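Local coordinates for protein phosphatidylinositol-specific phospholipase C1 (PDB 3H4X) that belongs to the calcium-dependent phosphoinositide phospholipase C family and folds as a single beta/alpha barrel of the TIM-barrel type, at residues G29-V34 / P180-L185; V36-A39 / E43-R46; A51-A56 / R112-A117; G141-D146 / A214-D219; T197-N202 / L207-E212. All blocks are in the same frame, centred on the assembly; numbering follows the deposited sequence.

Contact 1 of 5, residues G29-V34 / P180-L185; sequences GTSTSV and PSRADL. With EOH (ethanol), chain U.
Arg182 lays the end of its side chain against Ser31, with Arg182 CD 3.8 Å from Ser31 CB and NH1 reaching the hydroxyl beyond it. The setting is the N-terminal mouth of a TIM-type beta/alpha barrel: residues 29-34 lead into the first strand, 31-36, and 180-185 form part of the loop between helix 170-177 and strand 189-195. Ser31 and Ser33 point toward this loop, whereas Thr32 and Val34 pack on helix 302-314 outside the barrel, so the arginine meets the inner side of the strand. Its chain runs straight as far as CD and then bends about CG-CD (chi3 59°), which brings NH1 to the Ser31 hydroxyl and within one water of Ser33. The direct bond, from Arg182 NH1 to Ser31 OG at 3.0 Å, is weak, bent to 127° at the hydrogen, and the hydroxyl, which also makes a weak bond with Thr27 O, sits obliquely to the guanidinium plane. Water 1 lies in that plane at the edge, accepts from Arg182 NH1 at 2.8 Å and is hydrogen-bonded to Ser33 OG at 2.8 Å. NH1 is thereby shared between Ser31 and Ser33, on the same side of the strand, while Thr26 and Val334 also touch the arginine side chain. Farther out, Ser181 OG accepts from Asp184 N at 3.0 Å, an ST motif spanning Arg182. The same Ser181 hydroxyl donates to Asp184 OD2 at 2.6 Å, meeting that oxygen from above the carboxylate plane. The hydroxyl of an ethanol donates to Ala183 O at 2.8 Å.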
# COMPACT_ATOMS: atom_id res chain seq x y z
N GLY A 29 -8.71 -5.23 -9.80
CA GLY A 29 -8.29 -6.61 -9.62
C GLY A 29 -7.86 -7.35 -10.87
O GLY A 29 -7.43 -8.50 -10.79
N THR A 30 -7.98 -6.71 -12.04
CA THR A 30 -7.61 -7.37 -13.30
C THR A 30 -6.52 -6.63 -14.07
O THR A 30 -6.29 -6.89 -15.25
CB THR A 30 -8.83 -7.62 -14.20
OG1 THR A 30 -9.41 -6.37 -14.60
CG2 THR A 30 -9.87 -8.45 -13.47
N SER A 31 -5.82 -5.74 -13.37
CA SER A 31 -4.72 -4.99 -13.97
C SER A 31 -3.42 -5.25 -13.22
O SER A 31 -3.42 -5.69 -12.07
CB SER A 31 -5.03 -3.49 -13.93
OG SER A 31 -5.13 -3.04 -12.59
N THR A 32 -2.31 -4.97 -13.90
CA THR A 32 -1.00 -4.97 -13.28
C THR A 32 -0.40 -3.59 -13.48
O THR A 32 -0.40 -3.05 -14.60
CB THR A 32 -0.07 -6.01 -13.92
OG1 THR A 32 -0.69 -7.30 -13.85
CG2 THR A 32 1.26 -6.05 -13.19
N SER A 33 0.11 -3.01 -12.40
CA SER A 33 0.66 -1.67 -12.44
C SER A 33 1.95 -1.62 -11.62
O SER A 33 2.40 -2.65 -11.10
CB SER A 33 -0.38 -0.64 -11.99
OG SER A 33 -0.89 -0.94 -10.71
N VAL A 34 2.54 -0.44 -11.50
CA VAL A 34 3.91 -0.33 -11.03
C VAL A 34 4.04 0.58 -9.81
O VAL A 34 3.39 1.63 -9.74
CB VAL A 34 4.84 0.15 -12.17
CG1 VAL A 34 6.30 0.11 -11.74
CG2 VAL A 34 4.62 -0.69 -13.42
N PRO A 180 -14.08 -2.44 -8.11
CA PRO A 180 -14.60 -1.54 -9.13
C PRO A 180 -13.64 -1.38 -10.30
O PRO A 180 -12.44 -1.66 -10.18
CB PRO A 180 -14.75 -0.21 -8.39
CG PRO A 180 -14.83 -0.59 -6.94
CD PRO A 180 -13.92 -1.76 -6.81
N SER A 181 -14.17 -0.92 -11.43
CA SER A 181 -13.33 -0.62 -12.58
C SER A 181 -12.31 0.46 -12.22
O SER A 181 -12.54 1.28 -11.32
CB SER A 181 -14.19 -0.14 -13.76
OG SER A 181 -14.60 1.20 -13.58
N ARG A 182 -11.18 0.45 -12.91
CA ARG A 182 -10.17 1.47 -12.70
C ARG A 182 -10.75 2.86 -12.97
O ARG A 182 -10.45 3.81 -12.25
CB ARG A 182 -8.96 1.21 -13.60
CG ARG A 182 -8.26 -0.11 -13.32
CD ARG A 182 -6.95 -0.20 -14.09
NE ARG A 182 -6.07 0.90 -13.72
CZ ARG A 182 -5.29 0.90 -12.64
NH1 ARG A 182 -5.25 -0.16 -11.85
NH2 ARG A 182 -4.53 1.95 -12.37
N ALA A 183 -11.60 2.97 -13.99
CA ALA A 183 -12.25 4.24 -14.30
C ALA A 183 -13.07 4.75 -13.12
O ALA A 183 -13.05 5.94 -12.79
CB ALA A 183 -13.13 4.09 -15.54
N ASP A 184 -13.78 3.84 -12.46
CA ASP A 184 -14.62 4.20 -11.33
C ASP A 184 -13.81 4.66 -10.12
O ASP A 184 -14.32 5.40 -9.27
CB ASP A 184 -15.53 3.03 -10.95
CG ASP A 184 -16.72 2.90 -11.87
OD1 ASP A 184 -17.52 3.86 -11.96
OD2 ASP A 184 -16.86 1.84 -12.52
N LEU A 185 -12.56 4.22 -10.04
CA LEU A 185 -11.68 4.57 -8.93
C LEU A 185 -10.87 5.84 -9.18
O LEU A 185 -9.96 6.17 -8.41
CB LEU A 185 -10.75 3.40 -8.61
CG LEU A 185 -11.47 2.24 -7.91
CD1 LEU A 185 -10.66 0.95 -8.03
CD2 LEU A 185 -11.75 2.57 -6.45
C1 EOH U . -11.88 7.23 -15.21
C2 EOH U . -10.61 8.06 -15.39
O EOH U . -12.95 8.00 -14.72
O HOH W 1 -3.27 0.38 -9.94

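Contact 2 of 5, residues V36-A39 / E43-R46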
# COMPACT_ATOMS: atom_id res chain seq x y z
N VAL A 36 6.68 2.35 -6.55
CA VAL A 36 8.00 2.81 -6.13
C VAL A 36 8.15 2.62 -4.63
O VAL A 36 7.37 3.16 -3.84
CB VAL A 36 8.23 4.29 -6.46
CG1 VAL A 36 9.59 4.74 -5.96
CG2 VAL A 36 8.11 4.52 -7.95
N HIS A 37 9.16 1.87 -4.24
CA HIS A 37 9.47 1.65 -2.84
C HIS A 37 10.07 2.91 -2.22
O HIS A 37 10.80 3.64 -2.88
CB HIS A 37 10.44 0.47 -2.71
CG HIS A 37 10.64 0.00 -1.30
ND1 HIS A 37 11.82 0.15 -0.62
CD2 HIS A 37 9.78 -0.61 -0.45
CE1 HIS A 37 11.69 -0.35 0.60
NE2 HIS A 37 10.46 -0.82 0.73
N ASN A 38 9.75 3.18 -0.96
CA ASN A 38 10.32 4.33 -0.25
C ASN A 38 10.19 5.64 -1.02
O ASN A 38 11.18 6.35 -1.23
CB ASN A 38 11.79 4.07 0.10
CG ASN A 38 11.95 3.20 1.33
OD1 ASN A 38 11.01 2.56 1.79
ND2 ASN A 38 13.16 3.19 1.87
N ALA A 39 8.96 5.97 -1.41
CA ALA A 39 8.68 7.11 -2.27
C ALA A 39 8.80 8.46 -1.55
O ALA A 39 8.76 9.51 -2.18
CB ALA A 39 7.29 6.97 -2.88
N GLU A 43 15.93 11.62 -2.05
CA GLU A 43 16.84 11.18 -3.11
C GLU A 43 16.08 10.69 -4.34
O GLU A 43 16.58 10.78 -5.47
CB GLU A 43 17.78 10.09 -2.60
CG GLU A 43 18.79 9.59 -3.61
CD GLU A 43 19.61 8.43 -3.08
OE1 GLU A 43 19.17 7.79 -2.10
OE2 GLU A 43 20.68 8.15 -3.66
N LYS A 44 14.89 10.15 -4.14
CA LYS A 44 14.06 9.68 -5.25
C LYS A 44 13.21 10.82 -5.80
O LYS A 44 13.15 11.02 -7.01
CB LYS A 44 13.15 8.54 -4.81
CG LYS A 44 13.86 7.27 -4.36
CD LYS A 44 12.91 6.08 -4.41
CE LYS A 44 13.54 4.83 -3.82
NZ LYS A 44 13.72 4.98 -2.35
N TYR A 45 12.56 11.54 -4.90
CA TYR A 45 11.63 12.61 -5.25
C TYR A 45 11.86 13.79 -4.32
O TYR A 45 11.75 13.65 -3.10
CB TYR A 45 10.18 12.12 -5.14
CG TYR A 45 9.86 11.05 -6.17
CD1 TYR A 45 9.79 11.37 -7.51
CD2 TYR A 45 9.63 9.73 -5.79
CE1 TYR A 45 9.51 10.42 -8.46
CE2 TYR A 45 9.34 8.76 -6.74
CZ TYR A 45 9.28 9.11 -8.07
OH TYR A 45 9.00 8.15 -9.02
N ARG A 46 12.20 14.94 -4.89
CA ARG A 46 12.51 16.11 -4.08
C ARG A 46 11.37 16.45 -3.13
O ARG A 46 11.59 16.74 -1.96
CB ARG A 46 12.84 17.30 -4.98
CG ARG A 46 13.27 18.53 -4.21
CD ARG A 46 13.76 19.63 -5.13
NE ARG A 46 13.98 20.88 -4.40
CZ ARG A 46 15.00 21.09 -3.58
NH1 ARG A 46 15.90 20.14 -3.36
NH2 ARG A 46 15.13 22.26 -2.96
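Lys44 stretches across the bend formed by 36-39. From CB, with CG set beside its own backbone N, the chain runs nearly straight to CD, the first atom to meet the opposite segment: it passes Val36 CG1 at 3.9 Å, the two side chains sliding by in opposite directions, and lies 3.6 Å from His37 O. CE follows close behind, 3.1 Å from the same His37 O. A bend at the last torsion (chi4 68°) then turns the ammonium group to Asn38, where NZ donates to Asn38 O at 3.1 Å and also touches Asn38 CB. The nitrogen comes in from above the carbonyl plane, at a C=O...N angle of 118°. A salt bridge to Glu41 is the stronger polar tie of this lysine, so NZ joins the bend to the residues that connect the two segments. Tyr45 meets Val36 from an adjacent side. Its ring is turned edge-on: CE2 lies 4.1 Å from Val36 CG1, which thus touches both lysine chain and tyrosine ring, and Tyr45 OH touches Val36 CG2 at 3.9 Å. Farther along the same edge, Tyr45 CD2 is 3.7 Å from Ala39 O. Asn85 bonds to both Ala39 O and Tyr45 O, and Leu331 of helix 328-331 packs on Val36 and Tyr45 alike. This is a folded beta-to-alpha loop, following the first strand, 31-36, at the C-terminal rim of the barrel, the end at which enzymes with the TIM-barrel fold carry their active sites.

Contact 3 of 5, residues A51-A56 / R112-A117. With EOH (ethanol), chain F.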
# COMPACT_ATOMS: atom_id res chain seq x y z
N ALA A 51 6.53 12.50 -6.23
CA ALA A 51 6.16 11.08 -6.20
C ALA A 51 4.74 10.92 -6.73
O ALA A 51 4.45 10.02 -7.53
CB ALA A 51 6.27 10.53 -4.79
N LEU A 52 3.83 11.80 -6.30
CA LEU A 52 2.46 11.74 -6.78
C LEU A 52 2.37 12.00 -8.28
O LEU A 52 1.56 11.38 -8.98
CB LEU A 52 1.58 12.71 -6.00
CG LEU A 52 1.37 12.32 -4.53
CD1 LEU A 52 0.89 13.50 -3.72
CD2 LEU A 52 0.39 11.16 -4.41
N ASP A 53 3.20 12.90 -8.78
CA ASP A 53 3.20 13.22 -10.21
C ASP A 53 3.99 12.23 -11.07
O ASP A 53 4.03 12.37 -12.30
CB ASP A 53 3.69 14.65 -10.45
CG ASP A 53 2.61 15.69 -10.20
OD1 ASP A 53 1.42 15.38 -10.41
OD2 ASP A 53 2.95 16.82 -9.80
N SER A 54 4.60 11.23 -10.45
CA SER A 54 5.44 10.27 -11.17
C SER A 54 4.64 9.38 -12.11
O SER A 54 5.18 8.85 -13.08
CB SER A 54 6.20 9.38 -10.19
OG SER A 54 5.32 8.49 -9.53
N GLY A 55 3.36 9.19 -11.80
CA GLY A 55 2.54 8.25 -12.54
C GLY A 55 2.46 6.87 -11.91
O GLY A 55 1.66 6.03 -12.33
N ALA A 56 3.28 6.62 -10.89
CA ALA A 56 3.27 5.32 -10.22
C ALA A 56 1.90 4.99 -9.64
O ALA A 56 1.18 5.88 -9.18
CB ALA A 56 4.33 5.27 -9.13
N ARG A 112 -3.79 15.40 -0.02
CA ARG A 112 -5.05 16.11 -0.16
C ARG A 112 -4.92 17.31 -1.10
O ARG A 112 -5.76 17.52 -1.98
CB ARG A 112 -5.57 16.57 1.21
CG ARG A 112 -6.85 17.40 1.16
CD ARG A 112 -7.97 16.64 0.48
NE ARG A 112 -9.22 17.40 0.45
CZ ARG A 112 -10.14 17.37 1.42
NH1 ARG A 112 -9.94 16.62 2.49
NH2 ARG A 112 -11.25 18.09 1.31
N ALA A 113 -3.85 18.08 -0.92
CA ALA A 113 -3.60 19.25 -1.76
C ALA A 113 -3.47 18.84 -3.22
O ALA A 113 -4.07 19.44 -4.11
CB ALA A 113 -2.35 19.97 -1.29
N TRP A 114 -2.69 17.79 -3.45
CA TRP A 114 -2.46 17.29 -4.80
C TRP A 114 -3.76 16.74 -5.39
O TRP A 114 -4.08 17.00 -6.55
CB TRP A 114 -1.37 16.22 -4.76
CG TRP A 114 -1.07 15.61 -6.08
CD1 TRP A 114 -0.17 16.05 -7.00
CD2 TRP A 114 -1.68 14.45 -6.63
NE1 TRP A 114 -0.18 15.22 -8.10
CE2 TRP A 114 -1.10 14.23 -7.90
CE3 TRP A 114 -2.67 13.56 -6.18
CZ2 TRP A 114 -1.48 13.17 -8.72
CZ3 TRP A 114 -3.03 12.51 -7.00
CH2 TRP A 114 -2.44 12.32 -8.25
N HIS A 115 -4.50 16.00 -4.58
CA HIS A 115 -5.78 15.44 -4.99
C HIS A 115 -6.74 16.52 -5.48
O HIS A 115 -7.35 16.39 -6.54
CB HIS A 115 -6.39 14.66 -3.82
CG HIS A 115 -7.85 14.35 -3.99
ND1 HIS A 115 -8.31 13.26 -4.69
CD2 HIS A 115 -8.95 14.98 -3.51
CE1 HIS A 115 -9.63 13.24 -4.66
NE2 HIS A 115 -10.04 14.28 -3.95
N ASP A 116 -6.89 17.58 -4.69
CA ASP A 116 -7.80 18.66 -5.05
C ASP A 116 -7.38 19.33 -6.36
O ASP A 116 -8.23 19.85 -7.09
CB ASP A 116 -7.91 19.68 -3.92
CG ASP A 116 -8.66 19.13 -2.71
OD1 ASP A 116 -9.42 18.15 -2.86
OD2 ASP A 116 -8.49 19.69 -1.61
N ALA A 117 -6.09 19.31 -6.66
CA ALA A 117 -5.56 19.94 -7.87
C ALA A 117 -5.63 19.03 -9.10
O ALA A 117 -5.44 19.48 -10.23
CB ALA A 117 -4.13 20.40 -7.65
C1 EOH F . -11.60 15.95 5.05
C2 EOH F . -12.32 15.23 6.19
O EOH F . -12.43 16.13 3.92
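Leu52 and Trp114 provide the apolar part of the contact. Leu52 CB stands over the five-membered ring of Trp114, 3.6 Å from its centroid and only 8° off the normal, a CH-pi contact, while Leu52 CD1 reaches Trp114 CB at 3.7 Å. Leu52 O comes to the rim of the six-membered ring, 3.5 Å from Trp114 CZ2. The indole gets there because CG is trans to the backbone N (chi1 179°), which sends the ring straight out from helix 104-117 toward the end of helix 48-52. Both helices belong to the outer layer of the TIM-type beta/alpha barrel, and Leu52 and Trp114 also rest on Ile124 of strand 124-130 beneath them; His118 stacks on the indole. Among the hydrogen bonds, the one across the interface runs from Trp114 NE1 to Asp53 OD1, 2.8 Å long and nearly straight at 175°. The oxygen lies in the indole plane but is itself approached from well above the plane of the carboxylate. Asp53 OD2 has its own partner in a salt bridge with Arg96, so the carboxylate is held by both oxygens. Within the turn after helix 48-52, Ser54 OG donates to Ala51 O at 2.7 Å and accepts from Ala56 N at 3.1 Å, the latter an ST turn around Gly55 with its positive phi. A further salt bridge lies on a side of helix 104-117 turned away from the contact, where Arg112 NE meets Asp116 OD2 at 3.2 Å and Arg112 NH1 donates to the oxygen of an ethanol at 2.9 Å.

Contact 4 of 5, residues G141-D146 / A214-D219; sequences GPAEFD and AGHLKD
His216 holds CG trans to its backbone N (chi1 167°) and so extends its imidazole straight out from helix 209-222, while Asp146 folds its carboxylate back beside its own backbone N on helix 142-153; the two side chains approach from opposite directions. They meet in a hydrogen bond from His216 NE2 to Asp146 OD2, 2.7 Å long and close to straight at 168°. OD2 lies in the imidazole plane at its edge, yet the nitrogen approaches it from above the carboxylate plane. The second oxygen, Asp146 OD1, is taken by Tyr213 and Thr230, so the carboxylate is gripped at both ends and its rotation is fixed. One face of the imidazole is covered by the first turn of helix 142-153. Pro142 CB stands 3.5 Å from His216 CG, a CH-pi contact displaced toward the rim of the ring, and on the same face His216 CE1 lies 4.0 Å from Ala143 N. The ring of Tyr213 also meets the imidazole, the two planes strongly inclined to each other. Gly141 holds the N-cap position just before Pro142, which puts the proline at the very start of the helix, where its lack of an N-H costs no helical bond. The short helical segments pass with axes 10.9 Å apart and cross at -79°, and the His216 ring fills the distance to Pro142 and Asp146. In the outer helical layer of the barrel, Pro142 and His216, with Glu212, line the site of a bound acetyl group, probably from the crystallisation liquor.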
# COMPACT_ATOMS: atom_id res chain seq x y z
N GLY A 141 -3.02 3.80 17.57
CA GLY A 141 -3.47 2.48 17.16
C GLY A 141 -4.31 2.56 15.90
O GLY A 141 -4.45 3.63 15.29
N PRO A 142 -4.90 1.43 15.49
CA PRO A 142 -5.72 1.38 14.28
C PRO A 142 -6.82 2.45 14.23
O PRO A 142 -7.04 3.06 13.18
CB PRO A 142 -6.32 -0.03 14.34
CG PRO A 142 -5.26 -0.83 15.04
CD PRO A 142 -4.70 0.10 16.08
N ALA A 143 -7.50 2.68 15.35
CA ALA A 143 -8.60 3.64 15.37
C ALA A 143 -8.11 5.07 15.12
O ALA A 143 -8.76 5.85 14.42
CB ALA A 143 -9.37 3.55 16.68
N GLU A 144 -6.98 5.42 15.72
CA GLU A 144 -6.43 6.76 15.55
C GLU A 144 -5.85 6.95 14.14
O GLU A 144 -5.93 8.04 13.57
CB GLU A 144 -5.39 7.06 16.63
CG GLU A 144 -5.96 7.16 18.04
CD GLU A 144 -6.09 5.81 18.74
OE1 GLU A 144 -5.57 4.80 18.22
OE2 GLU A 144 -6.70 5.77 19.83
N PHE A 145 -5.29 5.88 13.59
CA PHE A 145 -4.82 5.86 12.22
C PHE A 145 -5.98 6.16 11.26
O PHE A 145 -5.89 7.06 10.42
CB PHE A 145 -4.21 4.48 11.96
CG PHE A 145 -3.70 4.26 10.57
CD1 PHE A 145 -2.42 4.64 10.20
CD2 PHE A 145 -4.50 3.62 9.63
CE1 PHE A 145 -1.95 4.41 8.92
CE2 PHE A 145 -4.03 3.39 8.35
CZ PHE A 145 -2.76 3.79 8.00
N ASP A 146 -7.08 5.42 11.41
CA ASP A 146 -8.27 5.66 10.59
C ASP A 146 -8.76 7.10 10.74
O ASP A 146 -9.12 7.76 9.76
CB ASP A 146 -9.41 4.73 10.99
CG ASP A 146 -9.23 3.30 10.51
OD1 ASP A 146 -8.40 3.03 9.61
OD2 ASP A 146 -9.97 2.44 11.04
N ALA A 214 -6.36 -6.26 11.17
CA ALA A 214 -7.42 -7.17 10.75
C ALA A 214 -8.43 -7.39 11.88
O ALA A 214 -9.63 -7.44 11.64
CB ALA A 214 -6.85 -8.49 10.28
N GLY A 215 -7.93 -7.51 13.10
CA GLY A 215 -8.82 -7.65 14.26
C GLY A 215 -9.69 -6.42 14.44
O GLY A 215 -10.87 -6.52 14.81
N HIS A 216 -9.12 -5.26 14.18
CA HIS A 216 -9.83 -4.00 14.19
C HIS A 216 -10.98 -3.99 13.17
O HIS A 216 -12.09 -3.58 13.49
CB HIS A 216 -8.81 -2.88 13.95
CG HIS A 216 -9.39 -1.55 13.64
ND1 HIS A 216 -10.09 -0.79 14.55
CD2 HIS A 216 -9.32 -0.79 12.51
CE1 HIS A 216 -10.45 0.36 14.00
NE2 HIS A 216 -9.98 0.38 12.76
N LEU A 217 -10.72 -4.45 11.95
CA LEU A 217 -11.78 -4.54 10.95
C LEU A 217 -12.88 -5.50 11.39
O LEU A 217 -14.07 -5.21 11.25
CB LEU A 217 -11.22 -4.96 9.59
CG LEU A 217 -10.25 -3.99 8.92
CD1 LEU A 217 -9.91 -4.48 7.53
CD2 LEU A 217 -10.82 -2.57 8.86
N LYS A 218 -12.48 -6.65 11.91
CA LYS A 218 -13.43 -7.63 12.41
C LYS A 218 -14.33 -7.00 13.47
O LYS A 218 -15.56 -7.18 13.46
CB LYS A 218 -12.69 -8.84 12.97
CG LYS A 218 -13.59 -9.90 13.59
CD LYS A 218 -12.79 -11.11 14.05
CE LYS A 218 -11.83 -10.77 15.18
NZ LYS A 218 -12.53 -10.56 16.48
N ASP A 219 -13.72 -6.27 14.39
CA ASP A 219 -14.47 -5.64 15.48
C ASP A 219 -15.39 -4.53 14.97
O ASP A 219 -16.54 -4.43 15.40
CB ASP A 219 -13.52 -5.13 16.56
CG ASP A 219 -12.80 -6.26 17.28
OD1 ASP A 219 -13.27 -7.41 17.22
OD2 ASP A 219 -11.75 -5.99 17.90

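Contact 5 of 5, residues T197-N202 / L207-E212; sequences TVEEKN and LWTDVE
The Trp208 indole has Glu199 CG and Glu200 N over one face, both displaced toward its rim, and water 3 at its edge in the ring plane; Glu200 CA nears Trp208 CZ2 obliquely at 3.8 Å. The segments belong to a beta-to-alpha connection of the TIM-type barrel, between strand 189-195 and helix 209-222, with Trp208 at the N-cap position. The second flat group is the Glu199 carboxylate, which faces the start of that helix. Its CG lies between backbone N and carbonyl carbon (chi1 76°), and the chain, extended from there on, crosses Thr209 at about a right angle. Glu199 OE2 accepts from Thr209 OG1 at 2.6 Å on its syn lone pair, while OE1 accepts from Thr209 N at 3.1 Å, the nitrogen lying above the carboxylate plane. Gly196 N also donates to OE2. Water 2 donates to Glu199 OE1 at 2.6 Å and to Leu207 O at 2.9 Å, tying the carboxylate to the chain just before the helix. Trp208 NE1 donates to water 3 at 3.1 Å, and that water donates to Asn202 O at 2.7 Å.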
# COMPACT_ATOMS: atom_id res chain seq x y z
N THR A 197 9.87 -4.10 9.71
CA THR A 197 11.09 -4.84 10.03
C THR A 197 11.45 -4.81 11.51
O THR A 197 12.03 -5.76 12.03
CB THR A 197 12.29 -4.31 9.21
OG1 THR A 197 12.45 -2.91 9.45
CG2 THR A 197 12.06 -4.54 7.73
N VAL A 198 11.10 -3.72 12.20
CA VAL A 198 11.42 -3.60 13.62
C VAL A 198 10.54 -4.49 14.49
O VAL A 198 11.02 -5.11 15.44
CB VAL A 198 11.35 -2.15 14.10
CG1 VAL A 198 11.73 -2.06 15.57
CG2 VAL A 198 12.26 -1.28 13.26
N GLU A 199 9.25 -4.57 14.17
CA GLU A 199 8.38 -5.43 14.97
C GLU A 199 8.64 -6.90 14.65
O GLU A 199 8.35 -7.78 15.46
CB GLU A 199 6.89 -5.04 14.85
CG GLU A 199 6.21 -5.44 13.56
CD GLU A 199 4.80 -4.88 13.43
OE1 GLU A 199 4.00 -4.97 14.39
OE2 GLU A 199 4.49 -4.36 12.34
N GLU A 200 9.22 -7.17 13.48
CA GLU A 200 9.66 -8.52 13.15
C GLU A 200 10.83 -8.96 14.03
O GLU A 200 11.12 -10.15 14.15
CB GLU A 200 10.09 -8.60 11.68
CG GLU A 200 8.93 -8.59 10.69
CD GLU A 200 9.41 -8.51 9.25
OE1 GLU A 200 10.63 -8.42 9.03
OE2 GLU A 200 8.55 -8.54 8.33
N LYS A 201 11.50 -8.00 14.66
CA LYS A 201 12.68 -8.29 15.47
C LYS A 201 12.41 -8.17 16.97
O LYS A 201 13.33 -8.24 17.79
CB LYS A 201 13.85 -7.40 15.06
CG LYS A 201 14.38 -7.70 13.67
CD LYS A 201 15.48 -6.73 13.27
CE LYS A 201 14.94 -5.32 13.09
NZ LYS A 201 15.99 -4.38 12.62
N ASN A 202 11.14 -8.00 17.33
CA ASN A 202 10.75 -7.91 18.73
C ASN A 202 10.72 -9.27 19.41
O ASN A 202 10.01 -10.18 18.98
CB ASN A 202 9.38 -7.24 18.86
CG ASN A 202 8.96 -7.05 20.30
OD1 ASN A 202 9.73 -7.32 21.23
ND2 ASN A 202 7.73 -6.58 20.50
N LEU A 207 1.29 -8.03 19.49
CA LEU A 207 0.60 -8.31 18.24
C LEU A 207 1.21 -7.51 17.10
O LEU A 207 1.54 -6.34 17.27
CB LEU A 207 -0.89 -7.97 18.35
CG LEU A 207 -1.73 -8.84 19.29
CD1 LEU A 207 -3.20 -8.50 19.15
CD2 LEU A 207 -1.49 -10.31 19.00
N TRP A 208 1.37 -8.15 15.95
CA TRP A 208 1.88 -7.46 14.78
C TRP A 208 0.78 -6.66 14.09
O TRP A 208 -0.41 -6.90 14.29
CB TRP A 208 2.49 -8.45 13.78
CG TRP A 208 3.82 -9.01 14.19
CD1 TRP A 208 4.45 -8.86 15.40
CD2 TRP A 208 4.67 -9.83 13.39
NE1 TRP A 208 5.65 -9.54 15.38
CE2 TRP A 208 5.80 -10.14 14.16
CE3 TRP A 208 4.57 -10.34 12.09
CZ2 TRP A 208 6.84 -10.94 13.68
CZ3 TRP A 208 5.60 -11.12 11.61
CH2 TRP A 208 6.72 -11.41 12.40
N THR A 209 1.22 -5.72 13.26
CA THR A 209 0.35 -4.84 12.49
C THR A 209 -0.79 -5.57 11.80
O THR A 209 -1.92 -5.09 11.78
CB THR A 209 1.19 -4.12 11.42
OG1 THR A 209 2.17 -3.31 12.07
CG2 THR A 209 0.32 -3.26 10.52
N ASP A 210 -0.49 -6.73 11.22
CA ASP A 210 -1.48 -7.45 10.43
C ASP A 210 -2.64 -7.97 11.27
O ASP A 210 -3.80 -7.68 10.98
CB ASP A 210 -0.85 -8.53 9.53
CG ASP A 210 0.03 -9.54 10.28
OD1 ASP A 210 0.27 -9.41 11.51
OD2 ASP A 210 0.50 -10.47 9.60
N VAL A 211 -2.32 -8.72 12.32
CA VAL A 211 -3.34 -9.23 13.22
C VAL A 211 -4.07 -8.10 13.93
O VAL A 211 -5.28 -8.15 14.12
CB VAL A 211 -2.73 -10.21 14.25
CG1 VAL A 211 -3.70 -10.50 15.39
CG2 VAL A 211 -2.28 -11.49 13.57
N GLU A 212 -3.34 -7.06 14.32
CA GLU A 212 -3.95 -5.95 15.03
C GLU A 212 -4.96 -5.22 14.15
O GLU A 212 -6.08 -4.94 14.58
CB GLU A 212 -2.90 -4.99 15.56
CG GLU A 212 -3.47 -3.93 16.46
CD GLU A 212 -2.42 -3.15 17.23
OE1 GLU A 212 -1.22 -3.50 17.13
OE2 GLU A 212 -2.79 -2.19 17.93
O HOH W 2 4.17 -5.12 17.00
O HOH W 3 8.21 -10.41 16.97

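All five contacts belong to one TIM-type barrel. Contact 1 lies where strand 31-36 begins, and contact 2 in the loop after that strand ends, their centres about 23 Å apart. Contact 3 follows along the chain and touches contact 2, Tyr45 packing on Ala51 and Ser54, and contact 1, through Val34 and Ala56; contacts 2 and 3 are nested within the long loop that contact 1 closes. Contacts 4 and 5 share helix 209-222, lie about 15 Å apart between centres and meet where Pro142 touches Glu212. Contact 5, a loop after a strand like contact 2, has its centre about 30 Å from those of contacts 1 and 3, across the chain's centre. Contacts 3 and 4 lie among the outer helices.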